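Local coordinates for protein mediator of RNA polymerase II transcription subunit 18 (Schizosaccharomyces pombe, PDB 3C0T) that forms part of the Mediator complex, a coactivator that carries signals from gene-specific regulators to the basal RNA polymerase II machinery, at residues A[31-35]-A[123-127]; A[36-42]-A[118-124]; A[66-72]-A[150-154]; A[81-85]-A[96-100]. One frame throughout, in Å; residues are numbered along the deposited sequence.

Contact 1. Residues A[31-35]-A[123-127]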
loop_
_atom_site.group_PDB
_atom_site.type_symbol
_atom_site.label_atom_id
_atom_site.label_comp_id
_atom_site.label_asym_id
_atom_site.label_seq_id
_atom_site.Cartn_x
_atom_site.Cartn_y
_atom_site.Cartn_z
ATOM N N THR A 31 -11.932 3.036 -7.463
ATOM C CA THR A 31 -10.942 2.070 -7.898
ATOM C C THR A 31 -9.547 2.583 -7.629
ATOM O O THR A 31 -9.302 3.786 -7.600
ATOM C CB THR A 31 -11.045 1.750 -9.403
ATOM O OG1 THR A 31 -10.718 2.916 -10.159
ATOM C CG2 THR A 31 -12.445 1.314 -9.762
ATOM N N ILE A 32 -8.641 1.642 -7.430
ATOM C CA ILE A 32 -7.244 1.925 -7.177
ATOM C C ILE A 32 -6.411 1.112 -8.172
ATOM O O ILE A 32 -6.572 -0.109 -8.275
ATOM C CB ILE A 32 -6.820 1.470 -5.756
ATOM C CG1 ILE A 32 -7.499 2.326 -4.679
ATOM C CG2 ILE A 32 -5.300 1.480 -5.647
ATOM C CD1 ILE A 32 -7.103 3.801 -4.688
ATOM N N LEU A 33 -5.551 1.790 -8.922
ATOM C CA LEU A 33 -4.638 1.110 -9.839
ATOM C C LEU A 33 -3.378 1.972 -9.852
ATOM O O LEU A 33 -3.339 3.014 -10.506
ATOM C CB LEU A 33 -5.217 0.985 -11.248
ATOM C CG LEU A 33 -4.385 0.006 -12.093
ATOM C CD1 LEU A 33 -4.554 -1.408 -11.539
ATOM C CD2 LEU A 33 -4.823 0.050 -13.551
ATOM N N GLU A 34 -2.361 1.535 -9.113
ATOM C CA GLU A 34 -1.109 2.285 -8.997
ATOM C C GLU A 34 0.125 1.503 -9.433
ATOM O O GLU A 34 0.192 0.280 -9.272
ATOM C CB GLU A 34 -0.901 2.728 -7.538
ATOM C CG GLU A 34 -2.120 3.373 -6.893
ATOM C CD GLU A 34 -1.999 3.507 -5.377
ATOM O OE1 GLU A 34 -1.376 2.630 -4.729
ATOM O OE2 GLU A 34 -2.556 4.480 -4.827
ATOM N N PHE A 35 1.102 2.216 -9.980
ATOM C CA PHE A 35 2.355 1.596 -10.384
ATOM C C PHE A 35 3.393 2.111 -9.385
ATOM O O PHE A 35 3.573 3.324 -9.234
ATOM C CB PHE A 35 2.748 2.014 -11.802
ATOM C CG PHE A 35 3.728 1.081 -12.453
ATOM C CD1 PHE A 35 3.308 0.168 -13.421
ATOM C CD2 PHE A 35 5.063 1.082 -12.073
ATOM C CE1 PHE A 35 4.211 -0.735 -14.000
ATOM C CE2 PHE A 35 5.976 0.181 -12.644
ATOM C CZ PHE A 35 5.545 -0.729 -13.609
ATOM N N GLU A 123 9.669 -3.237 -8.417
ATOM C CA GLU A 123 8.455 -2.535 -8.791
ATOM C C GLU A 123 7.270 -3.485 -8.759
ATOM O O GLU A 123 7.427 -4.703 -8.874
ATOM C CB GLU A 123 8.584 -1.945 -10.194
ATOM C CG GLU A 123 8.763 -2.989 -11.295
ATOM C CD GLU A 123 8.784 -2.368 -12.677
ATOM O OE1 GLU A 123 9.241 -1.215 -12.801
ATOM O OE2 GLU A 123 8.356 -3.029 -13.643
ATOM N N TYR A 124 6.082 -2.920 -8.592
ATOM C CA TYR A 124 4.870 -3.720 -8.575
ATOM C C TYR A 124 3.665 -2.842 -8.844
ATOM O O TYR A 124 3.766 -1.611 -8.922
ATOM C CB TYR A 124 4.695 -4.461 -7.233
ATOM C CG TYR A 124 4.782 -3.577 -6.015
ATOM C CD1 TYR A 124 6.015 -3.242 -5.468
ATOM C CD2 TYR A 124 3.628 -3.042 -5.431
ATOM C CE1 TYR A 124 6.108 -2.393 -4.371
ATOM C CE2 TYR A 124 3.704 -2.193 -4.330
ATOM C CZ TYR A 124 4.951 -1.871 -3.804
ATOM O OH TYR A 124 5.046 -1.042 -2.710
ATOM N N ILE A 125 2.522 -3.490 -8.991
ATOM C CA ILE A 125 1.281 -2.805 -9.274
ATOM C C ILE A 125 0.258 -3.113 -8.187
ATOM O O ILE A 125 0.194 -4.237 -7.688
ATOM C CB ILE A 125 0.743 -3.249 -10.653
ATOM C CG1 ILE A 125 1.598 -2.616 -11.755
ATOM C CG2 ILE A 125 -0.735 -2.885 -10.798
ATOM C CD1 ILE A 125 1.257 -3.088 -13.158
ATOM N N ILE A 126 -0.510 -2.101 -7.794
ATOM C CA ILE A 126 -1.546 -2.286 -6.786
ATOM C C ILE A 126 -2.903 -2.138 -7.460
ATOM O O ILE A 126 -3.186 -1.130 -8.127
ATOM C CB ILE A 126 -1.468 -1.254 -5.629
ATOM C CG1 ILE A 126 -0.173 -1.437 -4.824
ATOM C CG2 ILE A 126 -2.662 -1.440 -4.694
ATOM C CD1 ILE A 126 0.024 -2.842 -4.276
ATOM N N GLN A 127 -3.725 -3.165 -7.279
ATOM C CA GLN A 127 -5.066 -3.230 -7.825
ATOM C C GLN A 127 -6.029 -3.362 -6.647
ATOM O O GLN A 127 -5.854 -4.251 -5.807
ATOM C CB GLN A 127 -5.192 -4.475 -8.707
ATOM C CG GLN A 127 -6.618 -4.817 -9.130
ATOM C CD GLN A 127 -6.765 -6.280 -9.551
ATOM O OE1 GLN A 127 -7.383 -6.578 -10.566
ATOM N NE2 GLN A 127 -6.203 -7.192 -8.766
#
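In the curled antiparallel sheet of this Med18 chain, strands 27-41 and 118-133 are neighbours, and residues 31-35 pair with 123-127 in its buried middle. Glu34 and Ile126 form the hydrogen-bonded pair. Glu34 N reaches Ile126 O at 3.0 Å, and Ile126 N returns to Glu34 O at 2.9 Å. Leu33 with Gln127 and Phe35 with Ile125 are the non-hydrogen-bonded pairs on either side.

Leu33, Phe35 and Ile125 share one face of the sheet. With chi1 at -160°, the Phe35 ring swings away from its own backbone N and toward strand 123-127. There Phe35 CD1 rests on Ile125 CG1 at 3.7 Å. The carboxylate of Glu123 stands at the ring edge, with OE1 3.6 Å from Phe35 CE2. Its plane is turned 87° from the ring. Leu33 CD1 meets Ile125 CG2 at 4.2 Å.

On the other face, Ile32 CG2 and Ile126 CG2 touch side by side at 4.0 Å. Glu34 OE1 passes near Ile126 CB, but its polar partners are Arg139 and Trp36 NE1. Glu123 is likewise held by a salt bridge to Arg150. The buried Glu123 carboxylate thus has a cationic mate, and the positive ring edge of Phe35 probably adds a weak electrostatic attraction.

Contact 2. Residues A[36-42]-A[118-124]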
loop_
_atom_site.group_PDB
_atom_site.type_symbol
_atom_site.label_atom_id
_atom_site.label_comp_id
_atom_site.label_asym_id
_atom_site.label_seq_id
_atom_site.Cartn_x
_atom_site.Cartn_y
_atom_site.Cartn_z
ATOM N N TRP A 36 4.054 1.189 -8.691
ATOM C CA TRP A 36 5.064 1.547 -7.705
ATOM C C TRP A 36 6.440 1.083 -8.134
ATOM O O TRP A 36 6.606 -0.063 -8.554
ATOM C CB TRP A 36 4.771 0.893 -6.348
ATOM C CG TRP A 36 3.602 1.446 -5.610
ATOM C CD1 TRP A 36 2.287 1.141 -5.812
ATOM C CD2 TRP A 36 3.635 2.403 -4.539
ATOM N NE1 TRP A 36 1.504 1.844 -4.937
ATOM C CE2 TRP A 36 2.301 2.624 -4.141
ATOM C CE3 TRP A 36 4.662 3.091 -3.878
ATOM C CZ2 TRP A 36 1.957 3.506 -3.105
ATOM C CZ3 TRP A 36 4.324 3.974 -2.846
ATOM C CH2 TRP A 36 2.979 4.169 -2.469
ATOM N N VAL A 37 7.423 1.971 -8.025
ATOM C CA VAL A 37 8.805 1.618 -8.338
ATOM C C VAL A 37 9.594 2.062 -7.103
ATOM O O VAL A 37 9.448 3.192 -6.625
ATOM C CB VAL A 37 9.338 2.332 -9.622
ATOM C CG1 VAL A 37 8.261 2.345 -10.686
ATOM C CG2 VAL A 37 9.786 3.741 -9.305
ATOM N N VAL A 38 10.404 1.159 -6.569
ATOM C CA VAL A 38 11.176 1.459 -5.377
ATOM C C VAL A 38 12.666 1.587 -5.677
ATOM O O VAL A 38 13.220 0.795 -6.433
ATOM C CB VAL A 38 10.944 0.360 -4.316
ATOM C CG1 VAL A 38 11.694 0.688 -3.037
ATOM C CG2 VAL A 38 9.451 0.215 -4.046
ATOM N N TYR A 39 13.298 2.597 -5.082
ATOM C CA TYR A 39 14.729 2.852 -5.264
ATOM C C TYR A 39 15.462 2.824 -3.936
ATOM O O TYR A 39 14.986 3.353 -2.932
ATOM C CB TYR A 39 14.971 4.214 -5.916
ATOM C CG TYR A 39 14.696 4.239 -7.395
ATOM C CD1 TYR A 39 13.395 4.347 -7.881
ATOM C CD2 TYR A 39 15.738 4.134 -8.314
ATOM C CE1 TYR A 39 13.136 4.351 -9.248
ATOM C CE2 TYR A 39 15.489 4.134 -9.687
ATOM C CZ TYR A 39 14.186 4.243 -10.141
ATOM O OH TYR A 39 13.927 4.242 -11.491
ATOM N N ARG A 40 16.635 2.210 -3.936
ATOM C CA ARG A 40 17.424 2.117 -2.719
ATOM C C ARG A 40 18.724 2.884 -2.904
ATOM O O ARG A 40 19.177 3.085 -4.033
ATOM C CB ARG A 40 17.741 0.654 -2.424
ATOM C CG ARG A 40 18.583 0.035 -3.505
ATOM C CD ARG A 40 18.847 -1.420 -3.260
ATOM N NE ARG A 40 19.700 -1.941 -4.321
ATOM C CZ ARG A 40 20.128 -3.196 -4.396
ATOM N NH1 ARG A 40 20.905 -3.571 -5.403
ATOM N NH2 ARG A 40 19.777 -4.075 -3.464
ATOM N N PRO A 41 19.338 3.326 -1.796
ATOM C CA PRO A 41 20.600 4.072 -1.863
ATOM C C PRO A 41 21.654 3.274 -2.625
ATOM O O PRO A 41 21.768 2.064 -2.445
ATOM C CB PRO A 41 20.954 4.265 -0.394
ATOM C CG PRO A 41 19.598 4.397 0.248
ATOM C CD PRO A 41 18.834 3.272 -0.412
ATOM N N LYS A 42 22.412 3.955 -3.476
ATOM C CA LYS A 42 23.454 3.318 -4.286
ATOM C C LYS A 42 24.781 3.183 -3.527
ATOM O O LYS A 42 24.838 2.625 -2.426
ATOM C CB LYS A 42 23.676 4.137 -5.564
ATOM C CG LYS A 42 24.433 3.426 -6.673
ATOM C CD LYS A 42 24.674 4.366 -7.857
ATOM C CE LYS A 42 23.366 4.913 -8.428
ATOM N NZ LYS A 42 23.576 5.860 -9.563
ATOM N N TYR A 118 20.568 6.911 -6.149
ATOM C CA TYR A 118 19.728 5.755 -5.863
ATOM C C TYR A 118 19.679 4.821 -7.058
ATOM O O TYR A 118 19.854 5.253 -8.194
ATOM C CB TYR A 118 18.299 6.180 -5.518
ATOM C CG TYR A 118 18.147 6.945 -4.221
ATOM C CD1 TYR A 118 18.485 8.295 -4.137
ATOM C CD2 TYR A 118 17.649 6.317 -3.079
ATOM C CE1 TYR A 118 18.326 9.005 -2.942
ATOM C CE2 TYR A 118 17.489 7.015 -1.878
ATOM C CZ TYR A 118 17.828 8.357 -1.818
ATOM O OH TYR A 118 17.665 9.042 -0.639
ATOM N N GLU A 119 19.439 3.542 -6.801
ATOM C CA GLU A 119 19.337 2.577 -7.881
ATOM C C GLU A 119 18.045 1.775 -7.752
ATOM O O GLU A 119 17.541 1.554 -6.653
ATOM C CB GLU A 119 20.549 1.634 -7.881
ATOM C CG GLU A 119 20.712 0.817 -6.613
ATOM C CD GLU A 119 21.949 -0.074 -6.639
ATOM O OE1 GLU A 119 22.124 -0.875 -5.692
ATOM O OE2 GLU A 119 22.747 0.026 -7.600
ATOM N N PHE A 120 17.514 1.348 -8.888
ATOM C CA PHE A 120 16.285 0.574 -8.927
ATOM C C PHE A 120 16.346 -0.709 -8.099
ATOM O O PHE A 120 17.273 -1.505 -8.240
ATOM C CB PHE A 120 15.951 0.216 -10.377
ATOM C CG PHE A 120 14.743 -0.668 -10.518
ATOM C CD1 PHE A 120 13.466 -0.169 -10.273
ATOM C CD2 PHE A 120 14.885 -2.009 -10.860
ATOM C CE1 PHE A 120 12.349 -0.993 -10.364
ATOM C CE2 PHE A 120 13.774 -2.842 -10.952
ATOM C CZ PHE A 120 12.502 -2.332 -10.703
ATOM N N SER A 121 15.349 -0.909 -7.244
ATOM C CA SER A 121 15.275 -2.111 -6.422
ATOM C C SER A 121 14.224 -3.063 -6.999
ATOM O O SER A 121 14.555 -4.131 -7.519
ATOM C CB SER A 121 14.905 -1.755 -4.982
ATOM O OG SER A 121 14.707 -2.931 -4.212
ATOM N N HIS A 122 12.957 -2.667 -6.910
ATOM C CA HIS A 122 11.860 -3.485 -7.426
ATOM C C HIS A 122 10.651 -2.623 -7.768
ATOM O O HIS A 122 10.610 -1.431 -7.457
ATOM C CB HIS A 122 11.450 -4.539 -6.396
ATOM C CG HIS A 122 11.081 -3.969 -5.062
ATOM N ND1 HIS A 122 12.002 -3.363 -4.231
ATOM C CD2 HIS A 122 9.893 -3.906 -4.414
ATOM C CE1 HIS A 122 11.397 -2.956 -3.129
ATOM N NE2 HIS A 122 10.118 -3.274 -3.214
ATOM N N GLU A 123 9.669 -3.237 -8.417
ATOM C CA GLU A 123 8.455 -2.535 -8.791
ATOM C C GLU A 123 7.270 -3.485 -8.759
ATOM O O GLU A 123 7.427 -4.703 -8.874
ATOM C CB GLU A 123 8.584 -1.945 -10.194
ATOM C CG GLU A 123 8.763 -2.989 -11.295
ATOM C CD GLU A 123 8.784 -2.368 -12.677
ATOM O OE1 GLU A 123 9.241 -1.215 -12.801
ATOM O OE2 GLU A 123 8.356 -3.029 -13.643
ATOM N N TYR A 124 6.082 -2.920 -8.592
ATOM C CA TYR A 124 4.870 -3.720 -8.575
ATOM C C TYR A 124 3.665 -2.842 -8.844
ATOM O O TYR A 124 3.766 -1.611 -8.922
ATOM C CB TYR A 124 4.695 -4.461 -7.233
ATOM C CG TYR A 124 4.782 -3.577 -6.015
ATOM C CD1 TYR A 124 6.015 -3.242 -5.468
ATOM C CD2 TYR A 124 3.628 -3.042 -5.431
ATOM C CE1 TYR A 124 6.108 -2.393 -4.371
ATOM C CE2 TYR A 124 3.704 -2.193 -4.330
ATOM C CZ TYR A 124 4.951 -1.871 -3.804
ATOM O OH TYR A 124 5.046 -1.042 -2.710
#
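The two strands run antiparallel but cross at 134°, and a classic beta bulge interrupts their pairing where Ser121 and His122 both face Val38. Val38 N bonds to His122 O at 2.7 Å, while Val38 O takes its bond from Ser121 N at 2.8 Å. Regular pairs frame the bulge, Trp36 with Tyr124 and Arg40 with Glu119.

His122 and Tyr124 each offer a ring face to the partner strand. A chi1 of 56° puts His122 CG between its N and carbonyl carbon and brings the ring alongside Val38. Val38 CB sits over it in a CH-pi contact, 3.9 Å from the His122 ring centroid. Trp36 CB does the same over the Tyr124 ring. The indole is nearly parallel to that phenol, at 8°, but displaced along it. His122 NE2 hydrogen-bonds to the backbone of the chain of another protein.

At the far end Glu119 OE1 forms a salt bridge with Arg40 and accepts weak, bent bonds from its NE and NH1. A methionine in place of Arg40 would probably leave the Glu119 carboxylate without this charged mate and free to turn. Ser121 OG lies at the imidazole edge in the ring plane, 2.7 Å from His122 ND1.

Contact 3. Residues A[66-72]-A[150-154]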
loop_
_atom_site.group_PDB
_atom_site.type_symbol
_atom_site.label_atom_id
_atom_site.label_comp_id
_atom_site.label_asym_id
_atom_site.label_seq_id
_atom_site.Cartn_x
_atom_site.Cartn_y
_atom_site.Cartn_z
ATOM N N ASP A 66 -3.180 5.986 -20.730
ATOM C CA ASP A 66 -3.521 5.198 -21.907
ATOM C C ASP A 66 -2.545 4.036 -21.875
ATOM O O ASP A 66 -1.331 4.248 -21.938
ATOM C CB ASP A 66 -3.290 5.993 -23.196
ATOM C CG ASP A 66 -4.068 7.292 -23.237
ATOM O OD1 ASP A 66 -3.989 7.993 -24.274
ATOM O OD2 ASP A 66 -4.753 7.616 -22.238
ATOM N N GLU A 67 -3.058 2.817 -21.766
ATOM C CA GLU A 67 -2.185 1.653 -21.732
ATOM C C GLU A 67 -1.396 1.612 -23.034
ATOM O O GLU A 67 -0.392 0.910 -23.150
ATOM C CB GLU A 67 -3.007 0.376 -21.579
ATOM C CG GLU A 67 -3.739 -0.046 -22.830
ATOM C CD GLU A 67 -4.548 -1.303 -22.613
ATOM O OE1 GLU A 67 -4.982 -1.906 -23.617
ATOM O OE2 GLU A 67 -4.751 -1.680 -21.436
ATOM N N THR A 68 -1.866 2.386 -24.009
ATOM C CA THR A 68 -1.239 2.480 -25.322
ATOM C C THR A 68 -0.082 3.483 -25.312
ATOM O O THR A 68 0.810 3.417 -26.161
ATOM C CB THR A 68 -2.271 2.907 -26.395
ATOM O OG1 THR A 68 -2.909 4.126 -25.990
ATOM C CG2 THR A 68 -3.332 1.828 -26.576
ATOM N N ASP A 69 -0.106 4.403 -24.347
ATOM C CA ASP A 69 0.933 5.427 -24.202
ATOM C C ASP A 69 2.294 4.751 -24.054
ATOM O O ASP A 69 2.602 4.179 -23.004
ATOM C CB ASP A 69 0.660 6.292 -22.966
ATOM C CG ASP A 69 1.576 7.503 -22.882
ATOM O OD1 ASP A 69 2.763 7.385 -23.259
ATOM O OD2 ASP A 69 1.112 8.570 -22.424
ATOM N N THR A 70 3.101 4.829 -25.108
ATOM C CA THR A 70 4.427 4.215 -25.125
ATOM C C THR A 70 5.331 4.663 -23.973
ATOM O O THR A 70 6.108 3.869 -23.440
ATOM C CB THR A 70 5.147 4.492 -26.473
ATOM O OG1 THR A 70 5.290 5.905 -26.667
ATOM C CG2 THR A 70 4.345 3.912 -27.634
ATOM N N GLU A 71 5.230 5.932 -23.591
ATOM C CA GLU A 71 6.045 6.456 -22.502
ATOM C C GLU A 71 5.209 7.223 -21.486
ATOM O O GLU A 71 5.292 8.446 -21.367
ATOM C CB GLU A 71 7.167 7.329 -23.069
ATOM C CG GLU A 71 8.329 6.503 -23.614
ATOM C CD GLU A 71 9.227 7.282 -24.556
ATOM O OE1 GLU A 71 9.673 8.391 -24.184
ATOM O OE2 GLU A 71 9.491 6.778 -25.670
ATOM N N TRP A 72 4.403 6.464 -20.754
ATOM C CA TRP A 72 3.519 6.993 -19.730
ATOM C C TRP A 72 4.298 7.538 -18.538
ATOM O O TRP A 72 3.894 8.525 -17.932
ATOM C CB TRP A 72 2.592 5.884 -19.239
ATOM C CG TRP A 72 3.359 4.711 -18.676
ATOM C CD1 TRP A 72 3.931 3.687 -19.379
ATOM C CD2 TRP A 72 3.699 4.489 -17.299
ATOM N NE1 TRP A 72 4.607 2.844 -18.527
ATOM C CE2 TRP A 72 4.482 3.313 -17.245
ATOM C CE3 TRP A 72 3.422 5.173 -16.105
ATOM C CZ2 TRP A 72 4.989 2.803 -16.042
ATOM C CZ3 TRP A 72 3.927 4.666 -14.912
ATOM C CH2 TRP A 72 4.702 3.493 -14.891
ATOM N N ARG A 150 8.277 -1.884 -16.132
ATOM C CA ARG A 150 7.823 -0.512 -16.357
ATOM C C ARG A 150 6.723 -0.415 -17.410
ATOM O O ARG A 150 6.559 0.620 -18.065
ATOM C CB ARG A 150 9.005 0.386 -16.745
ATOM C CG ARG A 150 8.860 1.866 -16.337
ATOM C CD ARG A 150 8.577 2.033 -14.834
ATOM N NE ARG A 150 9.496 1.241 -14.023
ATOM C CZ ARG A 150 10.757 1.572 -13.764
ATOM N NH1 ARG A 150 11.267 2.700 -14.244
ATOM N NH2 ARG A 150 11.513 0.765 -13.035
ATOM N N SER A 151 5.958 -1.494 -17.562
ATOM C CA SER A 151 4.867 -1.531 -18.529
ATOM C C SER A 151 3.499 -1.496 -17.849
ATOM O O SER A 151 3.266 -2.181 -16.856
ATOM C CB SER A 151 4.973 -2.790 -19.396
ATOM O OG SER A 151 3.862 -2.907 -20.269
ATOM N N ILE A 152 2.593 -0.689 -18.390
ATOM C CA ILE A 152 1.247 -0.584 -17.849
ATOM C C ILE A 152 0.272 -1.307 -18.774
ATOM O O ILE A 152 -0.947 -1.209 -18.610
ATOM C CB ILE A 152 0.808 0.881 -17.712
ATOM C CG1 ILE A 152 0.894 1.581 -19.070
ATOM C CG2 ILE A 152 1.672 1.582 -16.683
ATOM C CD1 ILE A 152 0.407 3.015 -19.054
ATOM N N LYS A 153 0.809 -2.029 -19.752
ATOM C CA LYS A 153 -0.035 -2.770 -20.680
ATOM C C LYS A 153 -0.376 -4.135 -20.092
ATOM O O LYS A 153 0.517 -4.917 -19.746
ATOM C CB LYS A 153 0.664 -2.960 -22.037
ATOM C CG LYS A 153 0.989 -1.660 -22.766
ATOM C CD LYS A 153 1.402 -1.893 -24.218
ATOM C CE LYS A 153 2.582 -2.855 -24.335
ATOM N NZ LYS A 153 3.779 -2.387 -23.574
ATOM N N PRO A 154 -1.677 -4.429 -19.942
ATOM C CA PRO A 154 -2.072 -5.726 -19.393
ATOM C C PRO A 154 -1.468 -6.861 -20.225
ATOM O O PRO A 154 -1.066 -6.660 -21.378
ATOM C CB PRO A 154 -3.595 -5.673 -19.464
ATOM C CG PRO A 154 -3.870 -4.225 -19.151
ATOM C CD PRO A 154 -2.835 -3.518 -20.020
#
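Ile152 and Trp72 make the apolar core of this contact, their side chains running antiparallel to one another. Ile152 CG2 sits over the centre of the six-membered ring of Trp72, 3.5 Å from its centroid, in a CH-pi contact. CD1 of Ile152 reaches the five-membered part, 3.4 Å from Trp72 CG. With chi1 at 59°, Trp72 CG lies between its backbone N and carbonyl carbon, and the indole extends toward 150-154.

Both segments are loops. Segment 66-72 follows strand 56-61. Segment 150-154 comes after strand 136-146.

The polar link is one hydrogen bond. Trp72 NE1 donates to Arg150 O at 3.0 Å. The acceptor lies close to the indole plane, while the donor is tilted 34° from the carbonyl plane. A leucine in place of Trp72 would probably leave Arg150 O without this donor and uncover the side of Ile152.

A type I beta turn shapes Asp66 to Asp69. Across from it, Ser151 OG accepts from Lys153 N in an ST turn. Phe35 of the sheet packs against both Trp72 and Ile152.

Contact 4. Residues A[81-85]-A[96-100]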
loop_
_atom_site.group_PDB
_atom_site.type_symbol
_atom_site.label_atom_id
_atom_site.label_comp_id
_atom_site.label_asym_id
_atom_site.label_seq_id
_atom_site.Cartn_x
_atom_site.Cartn_y
_atom_site.Cartn_z
ATOM N N TYR A 81 7.477 8.520 -1.714
ATOM C CA TYR A 81 7.338 8.185 -0.310
ATOM C C TYR A 81 8.569 7.642 0.393
ATOM O O TYR A 81 9.429 6.993 -0.203
ATOM C CB TYR A 81 6.222 7.159 -0.113
ATOM C CG TYR A 81 4.822 7.629 -0.433
ATOM C CD1 TYR A 81 4.360 7.671 -1.748
ATOM C CD2 TYR A 81 3.941 7.987 0.589
ATOM C CE1 TYR A 81 3.051 8.050 -2.036
ATOM C CE2 TYR A 81 2.630 8.370 0.312
ATOM C CZ TYR A 81 2.190 8.397 -1.000
ATOM O OH TYR A 81 0.888 8.766 -1.277
ATOM N N LEU A 82 8.620 7.917 1.690
ATOM C CA LEU A 82 9.663 7.422 2.573
ATOM C C LEU A 82 8.852 6.795 3.700
ATOM O O LEU A 82 8.199 7.499 4.477
ATOM C CB LEU A 82 10.539 8.556 3.114
ATOM C CG LEU A 82 11.666 9.035 2.195
ATOM C CD1 LEU A 82 12.445 10.141 2.898
ATOM C CD2 LEU A 82 12.596 7.868 1.852
ATOM N N GLU A 83 8.867 5.471 3.775
ATOM C CA GLU A 83 8.103 4.783 4.806
ATOM C C GLU A 83 9.026 4.143 5.830
ATOM O O GLU A 83 9.878 3.323 5.491
ATOM C CB GLU A 83 7.188 3.738 4.157
ATOM C CG GLU A 83 6.405 4.312 2.971
ATOM C CD GLU A 83 5.472 3.315 2.310
ATOM O OE1 GLU A 83 5.792 2.107 2.293
ATOM O OE2 GLU A 83 4.421 3.749 1.788
ATOM N N GLY A 84 8.857 4.541 7.085
ATOM C CA GLY A 84 9.677 3.996 8.146
ATOM C C GLY A 84 9.106 2.698 8.677
ATOM O O GLY A 84 8.052 2.241 8.231
ATOM N N ASN A 85 9.814 2.095 9.625
ATOM C CA ASN A 85 9.373 0.851 10.241
ATOM C C ASN A 85 8.307 1.220 11.265
ATOM O O ASN A 85 8.375 2.291 11.873
ATOM C CB ASN A 85 10.556 0.169 10.927
ATOM C CG ASN A 85 11.705 -0.114 9.966
ATOM O OD1 ASN A 85 12.861 -0.154 10.370
ATOM N ND2 ASN A 85 11.386 -0.320 8.693
ATOM N N ILE A 96 1.551 1.961 14.095
ATOM C CA ILE A 96 1.954 3.331 13.796
ATOM C C ILE A 96 3.310 3.315 13.097
ATOM O O ILE A 96 4.230 2.613 13.528
ATOM C CB ILE A 96 2.104 4.202 15.070
ATOM C CG1 ILE A 96 0.788 4.264 15.841
ATOM C CG2 ILE A 96 2.505 5.625 14.678
ATOM C CD1 ILE A 96 0.861 5.152 17.071
ATOM N N ARG A 97 3.433 4.079 12.017
ATOM C CA ARG A 97 4.696 4.156 11.304
ATOM C C ARG A 97 4.838 5.523 10.660
ATOM O O ARG A 97 3.848 6.139 10.270
ATOM C CB ARG A 97 4.788 3.074 10.231
ATOM C CG ARG A 97 3.771 3.231 9.139
ATOM C CD ARG A 97 4.053 2.301 7.997
ATOM N NE ARG A 97 3.080 2.499 6.930
ATOM C CZ ARG A 97 3.234 2.062 5.686
ATOM N NH1 ARG A 97 4.326 1.398 5.344
ATOM N NH2 ARG A 97 2.294 2.300 4.784
ATOM N N PRO A 98 6.077 6.025 10.560
ATOM C CA PRO A 98 6.331 7.334 9.950
ATOM C C PRO A 98 6.145 7.234 8.438
ATOM O O PRO A 98 6.542 6.242 7.825
ATOM C CB PRO A 98 7.794 7.614 10.312
ATOM C CG PRO A 98 8.066 6.720 11.491
ATOM C CD PRO A 98 7.309 5.474 11.148
ATOM N N VAL A 99 5.537 8.247 7.840
ATOM C CA VAL A 99 5.335 8.260 6.398
ATOM C C VAL A 99 5.491 9.682 5.893
ATOM O O VAL A 99 4.784 10.583 6.336
ATOM C CB VAL A 99 3.933 7.761 6.002
ATOM C CG1 VAL A 99 3.691 8.019 4.516
ATOM C CG2 VAL A 99 3.806 6.283 6.301
ATOM N N ASN A 100 6.422 9.882 4.968
ATOM C CA ASN A 100 6.654 11.201 4.401
ATOM C C ASN A 100 6.386 11.143 2.913
ATOM O O ASN A 100 6.788 10.198 2.234
ATOM C CB ASN A 100 8.084 11.643 4.682
ATOM C CG ASN A 100 8.350 11.802 6.165
ATOM O OD1 ASN A 100 7.767 12.669 6.818
ATOM N ND2 ASN A 100 9.221 10.959 6.709
HETATM O O HOH W 1 6.819 0.639 6.350
#
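Leu82 and Asn100 exchange two backbone hydrogen bonds. Leu82 N meets Asn100 O and Asn100 N meets Leu82 O, each at 3.0 Å. Two residues further along, past the Glu83-Val99 pair, Gly84 N donates to Pro98 O, also at 3.0 Å. This bond lies just beyond the end of strand 78-83.

Glu83 and Arg97 run alongside each other on one face. With chi1 at 64° and an extended chain, Arg97 carries its guanidinium beside the Glu83 carboxylate. Their salt bridge is long, with Glu83 OE1 3.5 Å from Arg97 NH1, and the carboxylate and guanidinium planes are 57° apart. A water fixes the same nitrogen from another direction. It lies at the guanidinium edge, in plane, accepts from Arg97 NH1 at 2.8 Å and donates to Gly84 O at 2.8 Å. On that face too, Val99 CG1 meets the edge of the Tyr81 ring, 3.9 Å from Tyr81 CD2.

These residues belong to a beta hairpin of strands 78-83 and 95-104, whose connection runs from Gly84 to the start of the second strand. Pro98 takes part in it through its carbonyl and through CD, which lies 3.4 Å from Asn85 O.

Further out, strand 2-10 borders the hairpin. Glu3 holds Arg97 by a salt bridge at NH2, so the guanidinium is shared between two carboxylates. On the Tyr81 side, the ring meets that of Trp36 on strand 27-41.

How the contacts relate
From the N terminus, strand 27-41 comes first, supplying 31-35 to contact 1 and then 36-42 to contact 2. The chain continues through loop 66-72 and the hairpin before strand 118-133 returns to close both. Contacts 1 and 2 close on the same stretch of that strand, and contact 4 closes a short hairpin nested within both loops. Contact 3 crosses contacts 1 and 2, since 66-72 lies inside their loops and 150-154 beyond them; contact 4 is nested in it too. Contacts 1 and 2 zip one strand pair and share Glu123 and Tyr124. Contact 3 ties two loops to this strand pair, and contact 4 meets contact 2 across the sheet.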